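Side-chain contacts in Hydrogenase/urease nickel incorporation protein HypB (Helicobacter pylori, PDB 4LPS), which hydrolyses GTP slowly and is required to insert nickel during maturation of [NiFe] hydrogenases, and also for maturation of urease: residues A35-R40 against S111-A116; L63-D68 against K219-F224; K70-C75 against N226-K231. One frame throughout, in Å; residues are numbered along the deposited sequence.

Contact 1. Residues A35-R40 against S111-A116; sequences AEMKER and SMIEGA. With PO4 (phosphate ion), chain I.
The sulfur of Met37 lies against the root of Glu114: SD is 4.0 Å from Glu114 CB, and the Met37 CE methyl reaches over to Ile113, where it meets CG2 at 4.2 Å. This is the tight half of the contact. Met37 is buried, and bends at chi2 and chi3 (-54° and -57°) curl its end so that sulfur and methyl both rest on the neighbouring helix, the thioether chain running at about a right angle to that of Glu114. Phe117, one turn further along helix 110-122, also packs on Met37.

The other half is looser and polar. Glu114 is fully extended, its carboxylate leading to a salt bridge with Lys33, one turn before Met37 on helix 29-43. The Glu114 CG methylene comes to the edge of the Arg40 guanidinium, 4.0 Å from NH2, but the charged groups do not join: Arg40 NH2 and Glu114 OE1 stay 4.6 Å apart with their planes nearly perpendicular. Arg40 instead turns NE and NH1 to a phosphate ion, probably from the crystallisation liquor, which lies in the guanidinium plane. NE bonds O4 at 2.8 Å and NH1 bonds O2 at 2.9 Å, while NH2 forms a salt bridge with Asp118. The phosphate and the Asp118 carboxylate thus share the guanidinium and would limit its rotation.

The two segments run in nearly the same direction, 28° between axes 10.1 Å apart. Such near-parallel packing, with an apolar seam and charged flanks, joins the N-terminal helix to helix 110-122 of the SIMIBI-class G domain.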
# COMPACT_ATOMS: atom_id res chain seq x y z
N ALA A 35 -6.06 -13.60 9.46
CA ALA A 35 -6.16 -13.42 10.90
C ALA A 35 -4.94 -14.00 11.61
O ALA A 35 -4.47 -13.45 12.61
CB ALA A 35 -7.44 -14.05 11.42
N GLU A 36 -4.45 -15.13 11.11
CA GLU A 36 -3.28 -15.78 11.68
C GLU A 36 -2.01 -14.99 11.41
O GLU A 36 -1.11 -14.94 12.24
CB GLU A 36 -3.14 -17.20 11.13
CG GLU A 36 -4.20 -18.16 11.66
CD GLU A 36 -4.07 -19.54 11.07
OE1 GLU A 36 -4.21 -20.52 11.82
OE2 GLU A 36 -3.82 -19.63 9.85
N MET A 37 -1.92 -14.38 10.22
CA MET A 37 -0.78 -13.53 9.90
C MET A 37 -0.80 -12.27 10.75
O MET A 37 0.25 -11.77 11.14
CB MET A 37 -0.77 -13.16 8.42
CG MET A 37 -0.34 -14.29 7.49
SD MET A 37 1.26 -15.01 7.93
CE MET A 37 2.31 -13.56 7.88
N LYS A 38 -2.00 -11.75 11.02
CA LYS A 38 -2.14 -10.58 11.87
C LYS A 38 -1.64 -10.83 13.29
O LYS A 38 -1.07 -9.94 13.92
CB LYS A 38 -3.60 -10.11 11.91
CG LYS A 38 -3.77 -8.73 12.53
CD LYS A 38 -5.19 -8.21 12.44
CE LYS A 38 -5.34 -6.91 13.21
NZ LYS A 38 -6.74 -6.41 13.22
N GLU A 39 -1.86 -12.05 13.80
CA GLU A 39 -1.27 -12.46 15.07
C GLU A 39 0.24 -12.25 15.07
O GLU A 39 0.81 -11.71 16.01
CB GLU A 39 -1.58 -13.93 15.37
CG GLU A 39 -3.06 -14.25 15.48
CD GLU A 39 -3.31 -15.73 15.71
OE1 GLU A 39 -4.39 -16.22 15.33
OE2 GLU A 39 -2.42 -16.41 16.28
N ARG A 40 0.89 -12.70 14.00
CA ARG A 40 2.34 -12.61 13.88
C ARG A 40 2.81 -11.17 13.70
O ARG A 40 3.87 -10.80 14.20
CB ARG A 40 2.84 -13.47 12.71
CG ARG A 40 2.44 -14.94 12.83
CD ARG A 40 3.19 -15.81 11.84
NE ARG A 40 4.63 -15.82 12.11
CZ ARG A 40 5.54 -16.31 11.28
NH1 ARG A 40 6.83 -16.28 11.61
NH2 ARG A 40 5.17 -16.81 10.11
N SER A 111 -1.53 -16.42 2.57
CA SER A 111 -0.58 -17.52 2.58
C SER A 111 0.72 -17.18 1.86
O SER A 111 1.77 -17.74 2.18
CB SER A 111 -1.22 -18.77 1.96
OG SER A 111 -1.68 -18.51 0.65
N MET A 112 0.66 -16.26 0.90
CA MET A 112 1.85 -15.83 0.17
C MET A 112 2.76 -14.96 1.02
O MET A 112 3.98 -14.97 0.85
CB MET A 112 1.46 -15.05 -1.09
CG MET A 112 0.66 -15.83 -2.14
SD MET A 112 0.20 -14.76 -3.51
CE MET A 112 -1.11 -15.72 -4.29
N ILE A 113 2.16 -14.21 1.95
CA ILE A 113 2.92 -13.31 2.81
C ILE A 113 3.82 -14.08 3.77
O ILE A 113 4.91 -13.62 4.13
CB ILE A 113 1.99 -12.38 3.62
CG1 ILE A 113 0.92 -11.76 2.71
CG2 ILE A 113 2.79 -11.29 4.33
CD1 ILE A 113 1.49 -10.85 1.63
N GLU A 114 3.37 -15.27 4.18
CA GLU A 114 4.03 -16.04 5.23
C GLU A 114 5.49 -16.32 4.90
O GLU A 114 6.38 -16.14 5.74
CB GLU A 114 3.30 -17.36 5.48
CG GLU A 114 3.96 -18.23 6.53
CD GLU A 114 3.21 -19.52 6.79
OE1 GLU A 114 3.75 -20.39 7.51
OE2 GLU A 114 2.09 -19.68 6.26
N GLY A 115 5.73 -16.78 3.68
CA GLY A 115 7.07 -17.10 3.22
C GLY A 115 8.00 -15.90 3.26
O GLY A 115 9.12 -15.99 3.77
N ALA A 116 7.53 -14.78 2.72
CA ALA A 116 8.31 -13.55 2.71
C ALA A 116 8.54 -13.04 4.13
O ALA A 116 9.62 -12.55 4.46
CB ALA A 116 7.60 -12.49 1.87
P PO4 I . 6.50 -14.78 15.11
O1 PO4 I . 6.61 -13.61 16.05
O2 PO4 I . 7.31 -14.48 13.87
O3 PO4 I . 7.03 -16.04 15.75
O4 PO4 I . 5.05 -14.98 14.74

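Contact 2. Residues L63-D68 against K219-F224; sequences LENLAD and KSLEDF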
# COMPACT_ATOMS: atom_id res chain seq x y z
N LEU A 63 7.62 4.37 -2.22
CA LEU A 63 8.38 3.66 -1.20
C LEU A 63 9.85 4.06 -1.24
O LEU A 63 10.49 4.19 -0.19
CB LEU A 63 8.23 2.14 -1.36
CG LEU A 63 6.82 1.58 -1.17
CD1 LEU A 63 6.81 0.07 -1.35
CD2 LEU A 63 6.29 1.93 0.21
N GLU A 64 10.40 4.23 -2.44
CA GLU A 64 11.76 4.72 -2.60
C GLU A 64 11.94 6.07 -1.92
O GLU A 64 12.95 6.32 -1.26
CB GLU A 64 12.14 4.83 -4.08
CG GLU A 64 12.39 3.51 -4.79
CD GLU A 64 12.59 3.68 -6.29
OE1 GLU A 64 11.83 4.45 -6.91
OE2 GLU A 64 13.52 3.06 -6.84
N ASN A 65 10.95 6.94 -2.08
CA ASN A 65 10.98 8.27 -1.47
C ASN A 65 10.76 8.23 0.04
O ASN A 65 11.32 9.05 0.78
CB ASN A 65 9.93 9.17 -2.13
CG ASN A 65 10.33 9.60 -3.53
OD1 ASN A 65 11.51 9.73 -3.84
ND2 ASN A 65 9.34 9.80 -4.39
N LEU A 66 9.96 7.28 0.51
CA LEU A 66 9.71 7.13 1.95
C LEU A 66 10.97 6.67 2.68
O LEU A 66 11.16 6.98 3.86
CB LEU A 66 8.57 6.14 2.20
CG LEU A 66 7.14 6.66 2.01
CD1 LEU A 66 6.14 5.52 2.15
CD2 LEU A 66 6.84 7.76 3.01
N ALA A 67 11.83 5.93 1.99
CA ALA A 67 13.08 5.45 2.56
C ALA A 67 14.02 6.59 2.96
O ALA A 67 14.98 6.37 3.70
CB ALA A 67 13.78 4.53 1.58
N ASP A 68 13.75 7.80 2.47
CA ASP A 68 14.58 8.95 2.79
C ASP A 68 14.26 9.54 4.16
O ASP A 68 15.00 10.39 4.66
CB ASP A 68 14.43 10.03 1.71
CG ASP A 68 14.98 9.59 0.37
OD1 ASP A 68 15.91 8.75 0.35
OD2 ASP A 68 14.49 10.07 -0.67
N LYS A 219 7.29 17.60 0.48
CA LYS A 219 6.38 17.99 1.55
C LYS A 219 5.16 17.08 1.60
O LYS A 219 4.66 16.76 2.68
CB LYS A 219 5.95 19.45 1.36
CG LYS A 219 5.02 19.99 2.43
CD LYS A 219 5.55 19.71 3.83
CE LYS A 219 4.68 20.36 4.89
NZ LYS A 219 3.23 20.30 4.54
N SER A 220 4.67 16.65 0.44
CA SER A 220 3.55 15.72 0.36
C SER A 220 3.95 14.35 0.90
O SER A 220 3.16 13.67 1.55
CB SER A 220 3.04 15.59 -1.07
OG SER A 220 3.90 14.79 -1.87
N LEU A 221 5.19 13.95 0.63
CA LEU A 221 5.72 12.69 1.12
C LEU A 221 5.83 12.75 2.64
O LEU A 221 5.48 11.80 3.34
CB LEU A 221 7.09 12.39 0.51
CG LEU A 221 7.19 11.49 -0.72
CD1 LEU A 221 6.56 10.13 -0.47
CD2 LEU A 221 6.58 12.16 -1.94
N GLU A 222 6.33 13.88 3.12
CA GLU A 222 6.52 14.11 4.54
C GLU A 222 5.19 14.10 5.29
O GLU A 222 5.10 13.57 6.40
CB GLU A 222 7.25 15.44 4.76
CG GLU A 222 7.52 15.79 6.21
CD GLU A 222 8.48 16.96 6.34
OE1 GLU A 222 9.48 16.83 7.08
OE2 GLU A 222 8.22 18.01 5.72
N ASP A 223 4.17 14.71 4.69
CA ASP A 223 2.85 14.75 5.31
C ASP A 223 2.25 13.36 5.43
O ASP A 223 1.65 13.01 6.45
CB ASP A 223 1.91 15.67 4.52
CG ASP A 223 2.22 17.14 4.73
OD1 ASP A 223 3.07 17.45 5.59
OD2 ASP A 223 1.61 17.98 4.02
N PHE A 224 2.43 12.55 4.38
CA PHE A 224 1.87 11.20 4.37
C PHE A 224 2.62 10.32 5.35
O PHE A 224 2.03 9.46 6.00
CB PHE A 224 1.91 10.60 2.96
CG PHE A 224 1.36 9.21 2.88
CD1 PHE A 224 0.02 8.97 3.11
CD2 PHE A 224 2.19 8.13 2.59
CE1 PHE A 224 -0.50 7.68 3.05
CE2 PHE A 224 1.69 6.84 2.53
CZ PHE A 224 0.34 6.61 2.76
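Leu221 reaches from helix 218-234 to the side of helix 59-66 and settles against Asn65 and Leu66. Its CG lies 3.9 Å from Asn65 CB, and CD1 is equally near that carbon, so the CG-CD1 bond of the leucine lies against the CB methylene of the asparagine and not its amide. The same CD1 methyl continues to Leu66, where it meets CD2 at 4.2 Å. With chi1 at -96°, about 36° beyond the staggered value near -60°, Leu221 swings its branch point beside Asn65 while one methyl still reaches Leu66. No hydrogen bond crosses between the two segments.

Around this apolar core stands a second shell. Leu221 also touches Phe69. Phe224, one turn beyond Leu221, points toward the same helix and meets Phe211 edge-to-face. Asn65 also touches Ser215, one of the residues lining the GDP pocket.

Polar groups lie further out. Near the start of helix 218-234, Ser220 OG bonds the backbone of both Asp217 and Ser214, tying the first turn to the loop that carries the GDP-pocket residues Ser214 and Ser215. On the outer side, Lys219 NZ links successive turns by a salt bridge of 2.9 Å to Asp223 OD2, which accepts through its syn lone pair. Glu64 of helix 59-66 pairs with Arg89, and Asp68 in the loop after it with Lys93.

Across the interface, cohesion comes from dispersion and burial of carbon, whereas the directional bonds lie within each element or lead to other neighbours. The join therefore rests on the fit of carbon surfaces between the helix after the P-loop and the C-terminal helix.

Contact 3. Residues K70-C75 against N226-K231; sequences KDFKFC and NFLLEK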
# COMPACT_ATOMS: atom_id res chain seq x y z
N LYS A 70 14.33 9.00 7.91
CA LYS A 70 15.05 8.12 8.82
C LYS A 70 14.18 7.71 10.01
O LYS A 70 14.40 6.66 10.62
CB LYS A 70 16.33 8.81 9.30
CG LYS A 70 17.35 8.98 8.17
CD LYS A 70 17.51 7.69 7.40
CE LYS A 70 17.16 7.86 5.92
NZ LYS A 70 17.33 6.59 5.17
N ASP A 71 13.18 8.53 10.31
CA ASP A 71 12.23 8.21 11.37
C ASP A 71 11.14 7.26 10.87
O ASP A 71 10.24 6.90 11.63
CB ASP A 71 11.60 9.49 11.93
CG ASP A 71 10.84 10.28 10.88
OD1 ASP A 71 11.18 10.16 9.69
OD2 ASP A 71 9.90 11.02 11.25
N PHE A 72 11.23 6.85 9.61
CA PHE A 72 10.26 5.92 9.05
C PHE A 72 10.95 4.60 8.72
O PHE A 72 11.54 4.44 7.65
CB PHE A 72 9.60 6.51 7.81
CG PHE A 72 8.41 5.73 7.33
CD1 PHE A 72 7.27 5.62 8.11
CD2 PHE A 72 8.44 5.12 6.08
CE1 PHE A 72 6.18 4.90 7.66
CE2 PHE A 72 7.35 4.40 5.63
CZ PHE A 72 6.21 4.29 6.42
N LYS A 73 10.85 3.65 9.65
CA LYS A 73 11.57 2.39 9.57
C LYS A 73 10.67 1.28 9.07
O LYS A 73 9.71 0.90 9.75
CB LYS A 73 12.14 2.02 10.94
CG LYS A 73 13.03 3.09 11.56
CD LYS A 73 13.24 2.80 13.03
CE LYS A 73 13.89 3.99 13.72
NZ LYS A 73 13.96 3.79 15.20
N PHE A 74 10.97 0.76 7.88
CA PHE A 74 10.12 -0.26 7.27
C PHE A 74 10.88 -1.25 6.41
O PHE A 74 12.00 -0.99 5.97
CB PHE A 74 9.02 0.42 6.44
CG PHE A 74 9.54 1.08 5.19
CD1 PHE A 74 10.13 2.33 5.25
CD2 PHE A 74 9.42 0.45 3.96
CE1 PHE A 74 10.60 2.95 4.11
CE2 PHE A 74 9.89 1.07 2.81
CZ PHE A 74 10.48 2.31 2.88
N CYS A 75 10.26 -2.41 6.20
CA CYS A 75 10.73 -3.38 5.22
C CYS A 75 9.57 -3.70 4.29
O CYS A 75 8.42 -3.36 4.60
CB CYS A 75 11.28 -4.64 5.91
SG CYS A 75 10.13 -5.48 6.99
N ASN A 226 4.07 11.30 8.16
CA ASN A 226 3.64 11.67 9.51
C ASN A 226 2.26 11.11 9.82
O ASN A 226 1.97 10.73 10.95
CB ASN A 226 3.64 13.19 9.68
CG ASN A 226 5.04 13.76 9.81
OD1 ASN A 226 5.96 13.09 10.27
ND2 ASN A 226 5.20 15.02 9.41
N PHE A 227 1.42 11.06 8.79
CA PHE A 227 0.11 10.42 8.89
C PHE A 227 0.24 8.96 9.29
O PHE A 227 -0.47 8.48 10.19
CB PHE A 227 -0.62 10.55 7.55
CG PHE A 227 -1.85 9.69 7.44
CD1 PHE A 227 -3.02 10.02 8.10
CD2 PHE A 227 -1.84 8.55 6.65
CE1 PHE A 227 -4.15 9.23 7.99
CE2 PHE A 227 -2.96 7.75 6.53
CZ PHE A 227 -4.12 8.10 7.21
N LEU A 228 1.15 8.25 8.64
CA LEU A 228 1.38 6.84 8.93
C LEU A 228 1.91 6.65 10.34
O LEU A 228 1.52 5.71 11.04
CB LEU A 228 2.35 6.24 7.91
CG LEU A 228 1.85 6.13 6.47
CD1 LEU A 228 2.91 5.48 5.59
CD2 LEU A 228 0.55 5.34 6.40
N LEU A 229 2.81 7.54 10.75
CA LEU A 229 3.40 7.50 12.08
C LEU A 229 2.33 7.67 13.16
O LEU A 229 2.37 7.00 14.19
CB LEU A 229 4.47 8.58 12.23
CG LEU A 229 5.84 8.31 11.60
CD1 LEU A 229 6.80 9.45 11.90
CD2 LEU A 229 6.41 6.98 12.09
N GLU A 230 1.39 8.57 12.91
CA GLU A 230 0.32 8.82 13.86
C GLU A 230 -0.65 7.64 13.90
O GLU A 230 -1.19 7.30 14.96
CB GLU A 230 -0.41 10.11 13.52
CG GLU A 230 -1.74 10.31 14.25
CD GLU A 230 -1.56 10.46 15.75
OE1 GLU A 230 -0.44 10.76 16.21
OE2 GLU A 230 -2.56 10.28 16.48
N LYS A 231 -0.87 7.02 12.75
CA LYS A 231 -1.77 5.87 12.67
C LYS A 231 -1.21 4.69 13.47
O LYS A 231 -1.96 4.00 14.16
CB LYS A 231 -2.02 5.48 11.21
CG LYS A 231 -3.12 6.31 10.58
CD LYS A 231 -4.41 6.14 11.36
CE LYS A 231 -5.51 7.05 10.86
NZ LYS A 231 -5.42 8.38 11.53
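Apolar packing dominates, centred on the buried ring of Phe72 as it meets Leu228 and Leu229 of helix 218-234. The closest carbons are Phe72 CZ and Leu228 CD1, 3.6 Å apart; CE1 of the ring also lies over toward this leucine, 4.1 Å from its CB. The methyl approaches the ring obliquely. Leu229 comes instead to the ring edge, its CD2 near the ring plane and 4.3 Å from Phe72 CD1. Because the ring swings out opposite the backbone N (chi1 -169°), it reaches both leucines although its first bond does not point straight at the helix. Leu228 carries the packing inward to Leu49 and Ile154 of the central strands, while Phe131 touches Leu229 and meets the Phe72 ring with planes about 40° apart.

The second kind of contact sets polar atoms against carbon, at the more exposed end. Asp71 OD2 is 3.5 Å from the Leu229 CD1 methyl, the two side chains crossing at about a right angle, and the carbonyl oxygen of Asp71 lies 3.9 Å from Leu229 CD2. The isobutyl end of Leu229 is therefore bordered by oxygen as well as by the aromatic ring.

Ionic pairing involves the residue just before the helical segment. Asp71 OD2 forms a salt bridge with Lys225, which links the loop to helix 218-234. Backbone hydrogen bonds from Lys73 and Cys75 to residues 130-133, at the start of strand 131-135, add the chain to the sheet beside that strand.

With no hydrogen bond between the two segments themselves, the buried end depends on hydrocarbon packing and the outer end is accompanied by a neighbouring ion pair. This implies a graded interface, hydrophobic where Phe72 and Leu228 are buried between helix and sheet, and electrostatic where the loop before strand 74-80 meets solvent.

How the contacts relate
Contacts 2 and 3 are neighbours, their centres 9 Å apart, and both draw on helix 218-234, whose successive turns pack first on helix 59-66 and then on the loop leading into strand 74-80. Leu66 and Phe72 bridge them: CD1 of the leucine is 3.8 Å from CE2 of the ring. Contact 1 stands apart, about 26 Å from contact 2 between centres and on the opposite side of the chain's centre, joining two different helices. Contact 2 is the buried one and is almost purely apolar; contact 3 keeps that character inside but turns polar at its rim; contact 1, partly buried, combines a thioether seam with an arginine that holds an anion.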